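Local coordinates for attachment invasion locus protein (Yersinia pestis, PDB 3QRA), which promotes adhesion to and invasion of eukaryotic host cells as an eight-stranded outer-membrane beta-barrel, by a mechanism that remains unknown, at residues V79-E84 with Q123-P128. Numbering follows the deposited sequence.
Sequences VFRINE and QFNPHP
Arg81 and Asn125 meet through their torsions: in Arg81 CG lies anti to the backbone N (chi1 175°) and the chain then bends at chi3, which carries the guanidinium from the end of strand 66-81 to the amide of Asn125, near the end of strand 108-124, while in Asn125 CG lies anti to the carbonyl carbon. The guanidinium takes the amide oxygen end-on in a fork, NH1 and NH2 each standing 3.1 Å from Asn125 OD1 and both donating to it. The oxygen sits at the guanidinium edge, almost exactly in its plane, yet the two nitrogens reach it from one face of the amide, whose plane is turned 34° from that of the guanidinium. Sharing one acceptor bends both bonds equally, to 149° at the hydrogen.

NH1 also donates to the backbone of the turn that follows, 3.0 Å from Asn83 O; this acceptor too lies in the guanidinium plane. The two oxygens, together with a salt bridge from NE to Glu37, hold the group at several points along its rim and fix its rotation. The other half of the Asn125 amide is held too, ND2 donating to Phe130 O. Beyond these bonds the segments barely touch; Asn125 OD1 comes within 3.8 Å of the carbonyl Glu84 O.

Arg35 and Arg156 bring further positive charge close to NH2, which the carboxylate of Glu37 and the amide oxygen would be expected to offset in part. Strand 86-102 lies between the two joined strands in the sheet, so the bridge skips a neighbour and links the end of strand 66-81, and through Asn83 O its turn, to the chain around Asn125. It thus joins next-but-one strands at the end of the barrel that carries the short turns, the periplasmic end in such proteins, within the eight-stranded antiparallel beta-barrel of the outer-membrane Ail family.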
# COMPACT_ATOMS: atom_id res chain seq x y z
N VAL A 79 2.70 14.88 -6.21
CA VAL A 79 1.62 15.27 -5.31
C VAL A 79 1.31 16.75 -5.55
O VAL A 79 2.22 17.58 -5.67
CB VAL A 79 1.93 14.93 -3.80
CG1 VAL A 79 3.34 15.31 -3.40
CG2 VAL A 79 0.89 15.56 -2.87
N PHE A 80 0.02 17.07 -5.66
CA PHE A 80 -0.44 18.41 -6.00
C PHE A 80 -1.18 19.00 -4.83
O PHE A 80 -2.18 18.44 -4.37
CB PHE A 80 -1.39 18.35 -7.21
CG PHE A 80 -0.76 17.77 -8.44
CD1 PHE A 80 -0.10 18.60 -9.34
CD2 PHE A 80 -0.78 16.41 -8.68
CE1 PHE A 80 0.51 18.07 -10.47
CE2 PHE A 80 -0.16 15.87 -9.80
CZ PHE A 80 0.48 16.71 -10.71
N ARG A 81 -0.69 20.13 -4.32
CA ARG A 81 -1.36 20.76 -3.19
C ARG A 81 -2.49 21.61 -3.73
O ARG A 81 -2.28 22.43 -4.61
CB ARG A 81 -0.38 21.61 -2.36
CG ARG A 81 -1.07 22.39 -1.25
CD ARG A 81 -0.07 22.90 -0.19
NE ARG A 81 0.62 21.83 0.52
CZ ARG A 81 0.09 21.13 1.53
NH1 ARG A 81 -1.15 21.38 1.93
NH2 ARG A 81 0.81 20.19 2.13
N ILE A 82 -3.70 21.38 -3.22
CA ILE A 82 -4.85 22.18 -3.63
C ILE A 82 -4.91 23.47 -2.83
O ILE A 82 -5.06 24.57 -3.38
CB ILE A 82 -6.16 21.44 -3.42
CG1 ILE A 82 -6.10 20.06 -4.07
CG2 ILE A 82 -7.33 22.28 -3.95
CD1 ILE A 82 -7.38 19.27 -3.91
N ASN A 83 -4.81 23.31 -1.51
CA ASN A 83 -4.81 24.45 -0.60
C ASN A 83 -4.06 24.07 0.66
O ASN A 83 -3.36 23.06 0.67
CB ASN A 83 -6.24 24.89 -0.27
CG ASN A 83 -7.13 23.74 0.16
OD1 ASN A 83 -6.74 22.90 0.98
ND2 ASN A 83 -8.33 23.69 -0.40
N GLU A 84 -4.23 24.83 1.72
CA GLU A 84 -3.51 24.56 2.93
C GLU A 84 -3.84 23.21 3.52
O GLU A 84 -3.06 22.69 4.20
CB GLU A 84 -3.84 25.56 4.03
CG GLU A 84 -3.79 26.98 3.74
CD GLU A 84 -4.59 27.73 4.79
OE1 GLU A 84 -5.52 28.43 4.39
OE2 GLU A 84 -4.34 27.57 6.01
N GLN A 123 -3.56 13.66 0.94
CA GLN A 123 -3.08 14.04 2.27
C GLN A 123 -3.88 15.23 2.78
O GLN A 123 -4.11 16.20 2.05
CB GLN A 123 -1.59 14.38 2.26
CG GLN A 123 -0.71 13.23 1.79
CD GLN A 123 0.64 13.22 2.46
OE1 GLN A 123 1.26 14.27 2.66
NE2 GLN A 123 1.12 12.03 2.81
N PHE A 124 -4.27 15.14 4.05
CA PHE A 124 -5.01 16.18 4.74
C PHE A 124 -4.13 16.74 5.86
O PHE A 124 -3.56 15.97 6.64
CB PHE A 124 -6.30 15.58 5.31
CG PHE A 124 -7.08 16.51 6.20
CD1 PHE A 124 -7.47 17.76 5.74
CD2 PHE A 124 -7.46 16.12 7.47
CE1 PHE A 124 -8.19 18.62 6.56
CE2 PHE A 124 -8.18 16.97 8.29
CZ PHE A 124 -8.55 18.22 7.83
N ASN A 125 -4.01 18.06 5.93
CA ASN A 125 -3.28 18.71 7.01
C ASN A 125 -4.24 19.51 7.89
O ASN A 125 -4.51 20.67 7.61
CB ASN A 125 -2.21 19.66 6.46
CG ASN A 125 -1.29 18.98 5.46
OD1 ASN A 125 -1.29 19.31 4.27
ND2 ASN A 125 -0.51 18.01 5.94
N PRO A 126 -4.74 18.89 8.97
CA PRO A 126 -5.67 19.57 9.88
C PRO A 126 -4.96 20.70 10.63
O PRO A 126 -5.59 21.67 11.05
CB PRO A 126 -6.08 18.46 10.86
CG PRO A 126 -4.96 17.47 10.81
CD PRO A 126 -4.43 17.51 9.40
N HIS A 127 -3.65 20.55 10.77
CA HIS A 127 -2.77 21.56 11.34
C HIS A 127 -1.58 21.55 10.40
O HIS A 127 -1.28 20.53 9.78
CB HIS A 127 -2.37 21.17 12.77
CG HIS A 127 -1.38 22.10 13.42
ND1 HIS A 127 -0.04 22.09 13.12
CD2 HIS A 127 -1.54 23.03 14.39
CE1 HIS A 127 0.58 23.00 13.86
NE2 HIS A 127 -0.31 23.58 14.64
N PRO A 128 -0.90 22.69 10.23
CA PRO A 128 0.18 22.72 9.23
C PRO A 128 1.29 21.69 9.46
O PRO A 128 1.94 21.31 8.49
CB PRO A 128 0.72 24.15 9.36
CG PRO A 128 -0.46 24.94 9.80
CD PRO A 128 -1.22 24.04 10.74